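Local structure of sugar-binding transcriptional regulator, LacI family (Enterococcus faecalis, 3CS3) at residues G105-I110 with L137-R142; P178-A183 with D206-G211; I210-S215 with I228-H233; Q222-T227 with R260-E265. The protein is probably a LacI-family transcriptional regulator, whose domain here is expected to bind a sugar-like effector that modulates DNA binding. One frame throughout, in Å; residues are numbered along the deposited sequence. Where two conformers were deposited one is given.

Contact 1: residues G105-I110 with L137-R142; sequences GATQAI and LAVSTR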
loop_
_atom_site.group_PDB
_atom_site.type_symbol
_atom_site.label_atom_id
_atom_site.label_comp_id
_atom_site.label_asym_id
_atom_site.label_seq_id
_atom_site.Cartn_x
_atom_site.Cartn_y
_atom_site.Cartn_z
ATOM N N GLY A 105 -3.538 -19.607 -13.325
ATOM C CA GLY A 105 -2.389 -18.723 -13.169
ATOM C C GLY A 105 -1.084 -19.470 -12.972
ATOM O O GLY A 105 -0.084 -19.158 -13.613
ATOM N N ALA A 106 -1.095 -20.458 -12.081
ATOM C CA ALA A 106 0.086 -21.274 -11.832
ATOM C C ALA A 106 0.437 -22.151 -13.033
ATOM O O ALA A 106 1.614 -22.367 -13.298
ATOM C CB ALA A 106 -0.084 -22.115 -10.576
ATOM N N THR A 107 -0.578 -22.630 -13.760
ATOM C CA THR A 107 -0.373 -23.402 -14.996
ATOM C C THR A 107 0.314 -22.558 -16.063
ATOM O O THR A 107 1.245 -23.021 -16.716
ATOM C CB THR A 107 -1.703 -23.965 -15.564
ATOM O OG1 THR A 107 -2.271 -24.885 -14.629
ATOM C CG2 THR A 107 -1.495 -24.694 -16.883
ATOM N N GLN A 108 -0.133 -21.316 -16.216
ATOM C CA GLN A 108 0.459 -20.401 -17.188
ATOM C C GLN A 108 1.903 -20.017 -16.856
ATOM O O GLN A 108 2.716 -19.826 -17.757
ATOM C CB GLN A 108 -0.417 -19.162 -17.357
ATOM C CG GLN A 108 -1.637 -19.398 -18.251
ATOM C CD GLN A 108 -2.640 -18.257 -18.200
ATOM O OE1 GLN A 108 -2.878 -17.578 -19.203
ATOM N NE2 GLN A 108 -3.230 -18.036 -17.031
ATOM N N ALA A 109 2.223 -19.925 -15.566
ATOM C CA ALA A 109 3.586 -19.605 -15.143
ATOM C C ALA A 109 4.508 -20.799 -15.281
ATOM O O ALA A 109 5.623 -20.675 -15.783
ATOM C CB ALA A 109 3.602 -19.112 -13.722
ATOM N N ILE A 110 4.031 -21.956 -14.841
ATOM C CA ILE A 110 4.844 -23.160 -14.810
ATOM C C ILE A 110 5.061 -23.754 -16.220
ATOM O O ILE A 110 6.031 -24.480 -16.451
ATOM C CB ILE A 110 4.271 -24.182 -13.788
ATOM C CG1 ILE A 110 5.395 -24.856 -13.005
ATOM C CG2 ILE A 110 3.325 -25.165 -14.437
ATOM C CD1 ILE A 110 5.935 -24.005 -11.865
ATOM N N LEU A 137 0.474 -24.331 -5.481
ATOM C CA LEU A 137 1.394 -25.438 -5.250
ATOM C C LEU A 137 0.906 -26.750 -5.861
ATOM O O LEU A 137 1.683 -27.452 -6.497
ATOM C CB LEU A 137 1.655 -25.614 -3.754
ATOM C CG LEU A 137 2.933 -26.332 -3.345
ATOM C CD1 LEU A 137 4.138 -25.714 -4.033
ATOM C CD2 LEU A 137 3.078 -26.268 -1.834
ATOM N N ALA A 138 -0.379 -27.059 -5.689
ATOM C CA ALA A 138 -0.964 -28.311 -6.193
ATOM C C ALA A 138 -0.870 -28.440 -7.706
ATOM O O ALA A 138 -0.700 -29.535 -8.235
ATOM C CB ALA A 138 -2.414 -28.446 -5.749
ATOM N N VAL A 139 -0.975 -27.310 -8.391
ATOM C CA VAL A 139 -0.934 -27.276 -9.844
ATOM C C VAL A 139 0.507 -27.213 -10.370
ATOM O O VAL A 139 0.831 -27.854 -11.378
ATOM C CB VAL A 139 -1.850 -26.138 -10.375
ATOM C CG1 VAL A 139 -1.347 -25.547 -11.683
ATOM C CG2 VAL A 139 -3.255 -26.667 -10.534
ATOM N N SER A 140 1.360 -26.462 -9.667
ATOM C CA SER A 140 2.774 -26.323 -10.016
ATOM C C SER A 140 3.504 -27.657 -9.922
ATOM O O SER A 140 4.156 -28.065 -10.879
ATOM C CB SER A 140 3.467 -25.304 -9.110
ATOM O OG SER A 140 2.880 -24.027 -9.236
ATOM N N THR A 141 3.372 -28.324 -8.771
ATOM C CA THR A 141 4.010 -29.618 -8.516
ATOM C C THR A 141 3.508 -30.716 -9.462
ATOM O O THR A 141 4.311 -31.509 -9.950
ATOM C CB THR A 141 3.829 -30.075 -7.054
ATOM O OG1 THR A 141 2.434 -30.162 -6.749
ATOM C CG2 THR A 141 4.492 -29.093 -6.096
ATOM N N ARG A 142 2.200 -30.739 -9.727
ATOM C CA ARG A 142 1.596 -31.680 -10.682
ATOM C C ARG A 142 2.182 -31.558 -12.093
ATOM O O ARG A 142 2.537 -32.567 -12.712
ATOM C CB ARG A 142 0.072 -31.510 -10.723
ATOM C CG ARG A 142 -0.646 -32.314 -11.810
ATOM C CD ARG A 142 -2.134 -31.975 -11.892
ATOM N NE ARG A 142 -2.397 -30.705 -12.574
ATOM C CZ ARG A 142 -3.599 -30.132 -12.675
ATOM N NH1 ARG A 142 -3.729 -28.979 -13.318
ATOM N NH2 ARG A 142 -4.672 -30.699 -12.135
HETATM O O HOH W 1 -3.067 -27.383 -15.257
#

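Contact 2: residues P178-A183 with D206-G211; sequences PVDVFA and DIRIIG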
loop_
_atom_site.group_PDB
_atom_site.type_symbol
_atom_site.label_atom_id
_atom_site.label_comp_id
_atom_site.label_asym_id
_atom_site.label_seq_id
_atom_site.Cartn_x
_atom_site.Cartn_y
_atom_site.Cartn_z
ATOM N N PRO A 178 21.331 -21.803 -14.612
ATOM C CA PRO A 178 20.452 -20.728 -14.145
ATOM C C PRO A 178 19.562 -21.183 -12.976
ATOM O O PRO A 178 19.084 -22.323 -12.961
ATOM C CB PRO A 178 19.604 -20.398 -15.382
ATOM C CG PRO A 178 19.866 -21.520 -16.390
ATOM C CD PRO A 178 20.700 -22.565 -15.706
ATOM N N VAL A 179 19.365 -20.304 -11.996
ATOM C CA VAL A 179 18.439 -20.565 -10.894
ATOM C C VAL A 179 17.031 -20.132 -11.313
ATOM O O VAL A 179 16.780 -18.949 -11.531
ATOM C CB VAL A 179 18.851 -19.828 -9.594
ATOM C CG1 VAL A 179 17.859 -20.118 -8.472
ATOM C CG2 VAL A 179 20.254 -20.222 -9.170
ATOM N N ASP A 180 16.121 -21.093 -11.429
ATOM C CA ASP A 180 14.761 -20.803 -11.872
ATOM C C ASP A 180 13.799 -20.741 -10.699
ATOM O O ASP A 180 13.674 -21.703 -9.939
ATOM C CB ASP A 180 14.312 -21.810 -12.930
ATOM C CG ASP A 180 15.072 -21.649 -14.236
ATOM O OD1 ASP A 180 15.856 -20.683 -14.356
ATOM O OD2 ASP A 180 14.885 -22.478 -15.149
ATOM N N VAL A 181 13.146 -19.588 -10.547
ATOM C CA VAL A 181 12.261 -19.323 -9.413
ATOM C C VAL A 181 10.847 -18.952 -9.861
ATOM O O VAL A 181 10.661 -18.066 -10.702
ATOM C CB VAL A 181 12.807 -18.188 -8.491
ATOM C CG1 VAL A 181 11.915 -18.011 -7.257
ATOM C CG2 VAL A 181 14.250 -18.466 -8.057
ATOM N N PHE A 182 9.858 -19.642 -9.305
ATOM C CA PHE A 182 8.474 -19.209 -9.409
ATOM C C PHE A 182 8.083 -18.658 -8.046
ATOM O O PHE A 182 7.887 -19.414 -7.092
ATOM C CB PHE A 182 7.568 -20.359 -9.865
ATOM C CG PHE A 182 6.099 -20.008 -9.946
ATOM C CD1 PHE A 182 5.668 -18.707 -10.229
ATOM C CD2 PHE A 182 5.139 -21.004 -9.786
ATOM C CE1 PHE A 182 4.310 -18.400 -10.296
ATOM C CE2 PHE A 182 3.776 -20.707 -9.865
ATOM C CZ PHE A 182 3.362 -19.403 -10.120
ATOM N N ALA A 183 8.031 -17.327 -7.961
ATOM C CA ALA A 183 7.597 -16.630 -6.754
ATOM C C ALA A 183 6.083 -16.530 -6.802
ATOM O O ALA A 183 5.518 -16.165 -7.830
ATOM C CB ALA A 183 8.222 -15.262 -6.681
ATOM N N ASP A 206 21.446 -15.116 -14.652
ATOM C CA ASP A 206 21.929 -16.076 -13.654
ATOM C C ASP A 206 20.793 -16.612 -12.799
ATOM O O ASP A 206 20.845 -17.744 -12.317
ATOM C CB ASP A 206 22.982 -15.431 -12.746
ATOM C CG ASP A 206 24.126 -14.799 -13.520
ATOM O OD1 ASP A 206 24.487 -15.313 -14.603
ATOM O OD2 ASP A 206 24.672 -13.786 -13.034
ATOM N N ILE A 207 19.782 -15.775 -12.598
ATOM C CA ILE A 207 18.593 -16.148 -11.847
ATOM C C ILE A 207 17.351 -15.684 -12.606
ATOM O O ILE A 207 17.168 -14.492 -12.855
ATOM C CB ILE A 207 18.640 -15.640 -10.361
ATOM C CG1 ILE A 207 17.274 -15.786 -9.681
ATOM C CG2 ILE A 207 19.166 -14.199 -10.271
ATOM C CD1 ILE A 207 17.343 -15.849 -8.164
ATOM N N ARG A 208 16.522 -16.645 -13.001
ATOM C CA ARG A 208 15.325 -16.367 -13.788
ATOM C C ARG A 208 14.076 -16.489 -12.918
ATOM O O ARG A 208 13.903 -17.483 -12.210
ATOM C CB ARG A 208 15.241 -17.312 -14.986
ATOM C CG ARG A 208 16.471 -17.309 -15.879
ATOM C CD ARG A 208 16.252 -18.155 -17.131
ATOM N NE ARG A 208 16.255 -19.592 -16.853
ATOM C CZ ARG A 208 16.150 -20.541 -17.781
ATOM N NH1 ARG A 208 16.033 -20.218 -19.061
ATOM N NH2 ARG A 208 16.161 -21.818 -17.429
ATOM N N ILE A 209 13.210 -15.478 -12.972
ATOM C CA ILE A 209 12.068 -15.397 -12.061
ATOM C C ILE A 209 10.733 -15.084 -12.752
ATOM O O ILE A 209 10.684 -14.326 -13.717
ATOM C CB ILE A 209 12.368 -14.427 -10.864
ATOM C CG1 ILE A 209 11.331 -14.568 -9.741
ATOM C CG2 ILE A 209 12.502 -12.983 -11.332
ATOM C CD1 ILE A 209 11.875 -14.232 -8.359
ATOM N N ILE A 210 9.665 -15.731 -12.286
ATOM C CA ILE A 210 8.290 -15.357 -12.640
ATOM C C ILE A 210 7.494 -15.154 -11.351
ATOM O O ILE A 210 7.556 -15.984 -10.441
ATOM C CB ILE A 210 7.586 -16.401 -13.549
ATOM C CG1 ILE A 210 8.389 -16.637 -14.831
ATOM C CG2 ILE A 210 6.163 -15.939 -13.914
ATOM C CD1 ILE A 210 7.752 -17.610 -15.805
ATOM N N GLY A 211 6.775 -14.034 -11.270
ATOM C CA GLY A 211 5.933 -13.727 -10.116
ATOM C C GLY A 211 4.450 -13.928 -10.390
ATOM O O GLY A 211 4.066 -14.684 -11.282
#

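Contact 3: residues I210-S215 with I228-H233; sequences IGFDNS and IAYSKH. With SO4 (sulfate ion), chain D.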
loop_
_atom_site.group_PDB
_atom_site.type_symbol
_atom_site.label_atom_id
_atom_site.label_comp_id
_atom_site.label_asym_id
_atom_site.label_seq_id
_atom_site.Cartn_x
_atom_site.Cartn_y
_atom_site.Cartn_z
ATOM N N ILE A 210 9.665 -15.731 -12.286
ATOM C CA ILE A 210 8.290 -15.357 -12.640
ATOM C C ILE A 210 7.494 -15.154 -11.351
ATOM O O ILE A 210 7.556 -15.984 -10.441
ATOM C CB ILE A 210 7.586 -16.401 -13.549
ATOM C CG1 ILE A 210 8.389 -16.637 -14.831
ATOM C CG2 ILE A 210 6.163 -15.939 -13.914
ATOM C CD1 ILE A 210 7.752 -17.610 -15.805
ATOM N N GLY A 211 6.775 -14.034 -11.270
ATOM C CA GLY A 211 5.933 -13.727 -10.116
ATOM C C GLY A 211 4.450 -13.928 -10.390
ATOM O O GLY A 211 4.066 -14.684 -11.282
ATOM N N PHE A 212 3.622 -13.228 -9.619
ATOM C CA PHE A 212 2.167 -13.360 -9.653
ATOM C C PHE A 212 1.658 -12.079 -9.004
ATOM O O PHE A 212 2.236 -11.643 -8.005
ATOM C CB PHE A 212 1.751 -14.570 -8.805
ATOM C CG PHE A 212 0.423 -15.197 -9.183
ATOM C CD1 PHE A 212 0.379 -16.499 -9.685
ATOM C CD2 PHE A 212 -0.782 -14.518 -8.994
ATOM C CE1 PHE A 212 -0.848 -17.108 -10.022
ATOM C CE2 PHE A 212 -2.015 -15.113 -9.332
ATOM C CZ PHE A 212 -2.044 -16.412 -9.842
ATOM N N ASP A 213 0.617 -11.479 -9.595
ATOM C CA ASP A 213 -0.099 -10.251 -9.122
ATOM C C ASP A 213 -0.031 -9.051 -10.058
ATOM O O ASP A 213 -0.955 -8.243 -10.070
ATOM C CB ASP A 213 0.261 -9.789 -7.693
ATOM C CG ASP A 213 -0.304 -10.698 -6.621
ATOM O OD1 ASP A 213 -1.168 -11.540 -6.942
ATOM O OD2 ASP A 213 0.140 -10.584 -5.462
ATOM N N ASN A 214 1.062 -8.932 -10.812
ATOM C CA ASN A 214 1.299 -7.797 -11.715
ATOM C C ASN A 214 1.317 -6.444 -10.981
ATOM O O ASN A 214 0.565 -5.525 -11.302
ATOM C CB ASN A 214 0.302 -7.817 -12.887
ATOM C CG ASN A 214 0.630 -6.805 -13.975
ATOM O OD1 ASN A 214 1.795 -6.536 -14.275
ATOM N ND2 ASN A 214 -0.410 -6.237 -14.570
ATOM N N SER A 215 2.183 -6.346 -9.978
ATOM C CA SER A 215 2.394 -5.104 -9.259
ATOM C C SER A 215 2.987 -4.082 -10.217
ATOM O O SER A 215 3.720 -4.449 -11.145
ATOM C CB SER A 215 3.328 -5.325 -8.068
ATOM O OG SER A 215 4.646 -5.658 -8.470
ATOM N N ILE A 228 2.025 -12.995 -13.501
ATOM C CA ILE A 228 0.654 -13.375 -13.821
ATOM C C ILE A 228 -0.282 -12.227 -13.437
ATOM O O ILE A 228 -0.337 -11.811 -12.282
ATOM C CB ILE A 228 0.242 -14.676 -13.103
ATOM C CG1 ILE A 228 1.241 -15.820 -13.387
ATOM C CG2 ILE A 228 -1.177 -15.054 -13.470
ATOM C CD1 ILE A 228 1.261 -16.333 -14.834
ATOM N N ALA A 229 -1.002 -11.722 -14.429
ATOM C CA ALA A 229 -1.837 -10.547 -14.276
ATOM C C ALA A 229 -3.303 -10.897 -14.249
ATOM O O ALA A 229 -3.731 -11.858 -14.874
ATOM C CB ALA A 229 -1.577 -9.581 -15.401
ATOM N N TYR A 230 -4.063 -10.091 -13.520
ATOM C CA TYR A 230 -5.516 -10.163 -13.495
ATOM C C TYR A 230 -6.027 -8.741 -13.241
ATOM O O TYR A 230 -5.258 -7.864 -12.829
ATOM C CB TYR A 230 -5.990 -11.147 -12.411
ATOM C CG TYR A 230 -5.310 -10.974 -11.065
ATOM C CD1 TYR A 230 -4.193 -11.738 -10.718
ATOM C CD2 TYR A 230 -5.786 -10.044 -10.134
ATOM C CE1 TYR A 230 -3.559 -11.570 -9.478
ATOM C CE2 TYR A 230 -5.167 -9.873 -8.899
ATOM C CZ TYR A 230 -4.057 -10.637 -8.576
ATOM O OH TYR A 230 -3.461 -10.458 -7.351
ATOM N N SER A 231 -7.307 -8.500 -13.498
ATOM C CA SER A 231 -7.889 -7.196 -13.194
ATOM C C SER A 231 -8.199 -7.077 -11.702
ATOM O O SER A 231 -9.140 -7.712 -11.202
ATOM C CB SER A 231 -9.153 -6.960 -14.020
ATOM O OG SER A 231 -9.569 -5.609 -13.910
ATOM N N LYS A 232 -7.406 -6.274 -10.993
ATOM C CA LYS A 232 -7.631 -6.039 -9.564
ATOM C C LYS A 232 -8.866 -5.172 -9.306
ATOM O O LYS A 232 -9.563 -5.376 -8.310
ATOM C CB LYS A 232 -6.421 -5.395 -8.898
ATOM C CG LYS A 232 -5.117 -6.154 -9.018
ATOM C CD LYS A 232 -4.253 -5.520 -10.086
ATOM C CE LYS A 232 -2.803 -5.505 -9.691
ATOM N NZ LYS A 232 -1.974 -5.164 -10.874
ATOM N N HIS A 233 -9.115 -4.214 -10.205
ATOM C CA HIS A 233 -10.291 -3.348 -10.143
ATOM C C HIS A 233 -11.573 -4.168 -10.201
ATOM O O HIS A 233 -12.511 -3.919 -9.438
ATOM C CB HIS A 233 -10.292 -2.329 -11.294
ATOM C CG HIS A 233 -9.359 -1.171 -11.101
ATOM N ND1 HIS A 233 -9.331 -0.417 -9.946
ATOM C CD2 HIS A 233 -8.448 -0.614 -11.933
ATOM C CE1 HIS A 233 -8.428 0.540 -10.068
ATOM N NE2 HIS A 233 -7.876 0.441 -11.265
HETATM S S SO4 D . -6.156 -3.247 -12.891
HETATM O O1 SO4 D . -6.347 -2.306 -13.990
HETATM O O2 SO4 D . -7.443 -3.849 -12.563
HETATM O O3 SO4 D . -5.214 -4.286 -13.298
HETATM O O4 SO4 D . -5.632 -2.544 -11.721
HETATM O O HOH W 2 -3.071 -8.368 -11.542
HETATM O O HOH W 3 -3.277 -6.209 -14.228
#

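Contact 4: residues Q222-T227 with R260-E265; sequences QPRLAT and RFIEGE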
loop_
_atom_site.group_PDB
_atom_site.type_symbol
_atom_site.label_atom_id
_atom_site.label_comp_id
_atom_site.label_asym_id
_atom_site.label_seq_id
_atom_site.Cartn_x
_atom_site.Cartn_y
_atom_site.Cartn_z
ATOM N N GLN A 222 14.215 -3.345 -12.953
ATOM C CA GLN A 222 15.196 -3.702 -13.981
ATOM C C GLN A 222 15.809 -5.094 -13.768
ATOM O O GLN A 222 16.557 -5.304 -12.804
ATOM C CB GLN A 222 16.307 -2.651 -14.042
ATOM C CG GLN A 222 16.649 -2.191 -15.448
ATOM C CD GLN A 222 15.741 -1.068 -15.924
ATOM O OE1 GLN A 222 14.958 -1.240 -16.860
ATOM N NE2 GLN A 222 15.836 0.087 -15.271
ATOM N N PRO A 223 15.492 -6.057 -14.662
ATOM C CA PRO A 223 14.563 -5.982 -15.798
ATOM C C PRO A 223 13.107 -6.227 -15.384
ATOM O O PRO A 223 12.860 -6.576 -14.230
ATOM C CB PRO A 223 15.050 -7.111 -16.695
ATOM C CG PRO A 223 15.561 -8.140 -15.747
ATOM C CD PRO A 223 16.133 -7.384 -14.574
ATOM N N ARG A 224 12.167 -6.032 -16.314
ATOM C CA ARG A 224 10.724 -6.142 -16.033
ATOM C C ARG A 224 10.352 -7.533 -15.522
ATOM O O ARG A 224 10.701 -8.553 -16.128
ATOM C CB ARG A 224 9.893 -5.724 -17.269
ATOM C CG ARG A 224 8.604 -6.507 -17.537
ATOM C CD ARG A 224 7.321 -5.745 -17.259
ATOM N NE ARG A 224 6.648 -6.199 -16.041
ATOM C CZ ARG A 224 5.330 -6.151 -15.837
ATOM N NH1 ARG A 224 4.511 -5.682 -16.771
ATOM N NH2 ARG A 224 4.825 -6.572 -14.687
ATOM N N LEU A 225 9.677 -7.558 -14.378
ATOM C CA LEU A 225 9.297 -8.806 -13.730
ATOM C C LEU A 225 8.160 -9.490 -14.481
ATOM O O LEU A 225 7.033 -8.986 -14.514
ATOM C CB LEU A 225 8.922 -8.567 -12.264
ATOM C CG LEU A 225 8.353 -9.742 -11.454
ATOM C CD1 LEU A 225 9.345 -10.893 -11.332
ATOM C CD2 LEU A 225 7.928 -9.265 -10.082
ATOM N N ALA A 226 8.486 -10.628 -15.099
ATOM C CA ALA A 226 7.501 -11.515 -15.723
ATOM C C ALA A 226 6.552 -12.018 -14.641
ATOM O O ALA A 226 6.982 -12.350 -13.527
ATOM C CB ALA A 226 8.197 -12.679 -16.408
ATOM N N THR A 227 5.262 -12.050 -14.953
ATOM C CA THR A 227 4.254 -12.180 -13.904
ATOM C C THR A 227 2.913 -12.657 -14.431
ATOM O O THR A 227 2.694 -12.719 -15.641
ATOM C CB THR A 227 4.058 -10.822 -13.148
ATOM O OG1 THR A 227 3.207 -11.012 -12.013
ATOM C CG2 THR A 227 3.462 -9.752 -14.078
ATOM N N ARG A 260 -3.734 -13.962 -16.903
ATOM C CA ARG A 260 -2.898 -14.066 -18.092
ATOM C C ARG A 260 -1.430 -13.868 -17.722
ATOM O O ARG A 260 -1.115 -13.156 -16.763
ATOM C CB ARG A 260 -3.334 -13.061 -19.169
ATOM C CG ARG A 260 -2.975 -11.605 -18.901
ATOM C CD ARG A 260 -3.763 -10.651 -19.795
ATOM N NE ARG A 260 -3.069 -9.373 -19.977
ATOM C CZ ARG A 260 -3.164 -8.325 -19.158
ATOM N NH1 ARG A 260 -3.932 -8.374 -18.074
ATOM N NH2 ARG A 260 -2.484 -7.216 -19.427
ATOM N N PHE A 261 -0.538 -14.517 -18.468
ATOM C CA PHE A 261 0.897 -14.328 -18.291
ATOM C C PHE A 261 1.355 -13.056 -19.008
ATOM O O PHE A 261 0.937 -12.781 -20.133
ATOM C CB PHE A 261 1.681 -15.564 -18.782
ATOM C CG PHE A 261 3.181 -15.366 -18.825
ATOM C CD1 PHE A 261 3.919 -15.271 -17.651
ATOM C CD2 PHE A 261 3.851 -15.273 -20.042
ATOM C CE1 PHE A 261 5.300 -15.083 -17.681
ATOM C CE2 PHE A 261 5.232 -15.085 -20.084
ATOM C CZ PHE A 261 5.959 -14.985 -18.896
ATOM N N ILE A 262 2.200 -12.277 -18.341
ATOM C CA ILE A 262 2.780 -11.079 -18.934
ATOM C C ILE A 262 4.286 -11.256 -18.968
ATOM O O ILE A 262 4.925 -11.396 -17.916
ATOM C CB ILE A 262 2.409 -9.785 -18.146
ATOM C CG1 ILE A 262 0.908 -9.496 -18.261
ATOM C CG2 ILE A 262 3.257 -8.583 -18.619
ATOM C CD1 ILE A 262 0.528 -8.069 -17.924
ATOM N N GLU A 263 4.844 -11.254 -20.177
ATOM C CA GLU A 263 6.263 -11.538 -20.366
ATOM C C GLU A 263 7.163 -10.418 -19.873
ATOM O O GLU A 263 6.798 -9.242 -19.900
ATOM C CB GLU A 263 6.578 -11.924 -21.819
ATOM C CG GLU A 263 6.106 -10.939 -22.884
ATOM C CD GLU A 263 6.395 -11.419 -24.302
ATOM O OE1 GLU A 263 5.618 -11.069 -25.216
ATOM O OE2 GLU A 263 7.393 -12.146 -24.505
ATOM N N GLY A 264 8.333 -10.810 -19.392
ATOM C CA GLY A 264 9.304 -9.873 -18.868
ATOM C C GLY A 264 10.705 -10.415 -19.008
ATOM O O GLY A 264 10.916 -11.631 -18.972
ATOM N N GLU A 265 11.665 -9.501 -19.127
ATOM C CA GLU A 265 13.063 -9.872 -19.344
ATOM C C GLU A 265 13.726 -10.523 -18.124
ATOM O O GLU A 265 14.900 -10.909 -18.176
ATOM C CB GLU A 265 13.873 -8.668 -19.843
ATOM C CG GLU A 265 13.967 -8.563 -21.359
ATOM C CD GLU A 265 15.122 -9.365 -21.931
ATOM O OE1 GLU A 265 14.872 -10.256 -22.770
ATOM O OE2 GLU A 265 16.281 -9.108 -21.538
#

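Contact 1: residues G105-I110 with L137-R142
Two neighbouring helices of the C-terminal Rossmann-like lobe of a periplasmic-binding-protein fold meet here, Ala-106, Thr-107 and Ile-110 of helix 102-115 facing Val-139 and Ser-140 of helix 131-146. They run in the same general direction, 32° apart, with segment axes 8.6 Å from each other at the closest point. Ala-106 is the small residue that lets them approach: its CB lies 3.8 Å from Val-139 CG1 and equally near Ser-140 OG. Val-139 crosses Thr-107 at about a right angle and sets CG1 3.2 Å from Thr-107 OG1, a tight contact. That hydroxyl stands beside its own backbone N (chi1 -63°) and bonds to Arg-103 O, one turn back; a water also donates to it and is weakly bonded by Arg-142 NH1, bridging the helices at the partly exposed margin. Ser-140 OG is likewise turned back along its helix, to Arg-136 O, which satisfies this buried hydroxyl. Beyond it, Ile-110 brings CD1 to 3.9 Å from Ser-140 CB. Beneath the pair lies the parallel sheet: Ile-110 and Ser-140 both rest on Leu-123 of strand 121-125 and on Phe-182 of strand 179-183.

Contact 2: residues P178-A183 with D206-G211
Strands 179-183 and 207-210 run parallel, 4.7 Å apart at closest approach, with Val-179, Val-181 and Ala-183 exchanging backbone bonds with Asp-206, Arg-208 and Ile-210; the bond from Val-181 N to Arg-208 O, for example, is 2.8 Å long. Asp-180 and Arg-208 are paired on one face of the sheet. Their side chains lie alongside each other, and the bend of the arginine at chi3 (-73°) presents the guanidinium side-on: Arg-208 NE reaches Asp-180 OD1 at 2.8 Å, and Arg-208 NH2 reaches the syn lone pair of Asp-180 OD2 at 2.7 Å. The two planes are 44° apart, so the bidentate salt bridge is twisted rather than coplanar. Ser-118 OG also bonds OD2, giving this buried carboxylate a third grip. Over one guanidinium face sits Pro-178 CG, 3.9 Å from Arg-208 NH2. Farther along the sheet face that carries Asp-180 and Arg-208, the Phe-182 ring turns its edge to the backbone, with CD1 3.3 Å from Ile-210 O. The other sheet face is aliphatic: Val-181 CG1 meets Ile-209 CD1 at 3.9 Å, and Val-181 CG2 meets Ile-207 CD1 at 4.1 Å. The strands are joined by helix 186-196 in a beta-alpha-beta crossover; that helix packs on Ile-207 and Ile-209, helix 102-115 packs on Phe-182 and Ile-210, and strand 121-125 flanks 179-183.

Contact 3: residues I210-S215 with I228-H233
This buried loop-to-strand contact lies where the two lobes of the periplasmic-binding-protein fold join, with Phe-212, Asp-213 and Asn-214, just past strand 207-210, against Ile-228, Ala-229, Tyr-230 and Lys-232, which lead from strand 227-229 into helix 232-247. Ile-228 sits over the Phe-212 ring in a CH-pi contact, its CB 3.9 Å from the centroid and 12° off the normal; Arg-136 makes a cation-pi contact with the same ring. Tyr-230 CE1 comes to the edge of this ring, 3.9 Å from Phe-212 CE2. The backbone is tied by Asp-213 N to Ile-228 O, 2.9 Å. Tyr-230 OH donates to Asp-213 OD1 at 2.6 Å, arriving from above the carboxylate plane, which stands almost perpendicular (88°) to the phenol ring. OD1 also bonds a glycerol, probably from the crystallisation liquor, a position consistent with a sugar pocket in the interlobe cleft. Asn-214 lays CB against Ala-229 CB at 3.6 Å, and its OD1 is bonded by Arg-224 NH2. Bent at chi2 and chi3, Lys-232 curls back to place NZ 2.6 Å from Asn-214 O, well above that carbonyl's plane, with a weak bond to Asp-213 O besides. At the start of helix 232-247, N-capped by Ser-231, a sulfate ion accepts a nearly straight bond from His-233 N to its O2, 2.9 Å.

Contact 4: residues Q222-T227 with R260-E265
The Phe-261 ring meets Ala-226 obliquely, CE1 lying 4.0 Å from Ala-226 CB, while Glu-263 N stands over one ring face, offset toward the rim. Thr-227 O also approaches this ring, 3.5 Å from Phe-261 CD1. A second flat group, the Arg-224 guanidinium, reaches Ile-262 obliquely, its chain bent at chi2 and chi3, with Arg-224 NH1 3.7 Å from Ile-262 CG2; the polar end of Arg-224 is held by Asn-214. Arg-260 keeps to its own strand, one guanidinium face over Ile-262 CG1. The loop leading into strand 227-229, an outermost strand of the mixed sheet within this chain, here pairs with the end of strand 255-262. Thr-227 and Ile-262 form an antiparallel hydrogen-bonded pair: Thr-227 N to Ile-262 O is 3.1 Å, and Ile-262 N to Thr-227 O is 2.8 Å and nearly straight at 170°. The Thr-227 hydroxyl bonds Asp-186 and Asn-214 N. Past this bridge the CA atoms of Ala-226 and Gly-264 come within 4.0 Å, and Gly-264 CA touches Arg-224 O at 3.3 Å. Pro-223, after a cis peptide bond, sets CB 3.7 Å from Glu-265 CB. Two backbone bonds thus hold the join at the bridge; beyond it CA-H...O and van der Waals contacts continue it, without a hydrogen bond between the segments.

Along the chain contact 1 comes first and contact 2 follows, leading into contact 3 through the shared residues Ile-210 and Gly-211; the segments of contacts 3 and 4 alternate. Contacts 1 and 2, about 14 Å apart between centres, belong to the four-stranded parallel sheet and its helices, and meet where Phe-182 packs against Ala-109, Ile-110 and Ser-140. Contacts 3 and 4, centres about 10 Å apart, both reach the larger mixed sheet, contact 3 through strand 227-229 and contact 4 through 227-229 and its neighbour 255-262. Gly-211 N lies 2.8 Å from Ala-226 O, a probable hydrogen bond linking contact 4 to Gly-211. The series thus runs from the core of one lobe to the strands that connect it with the other.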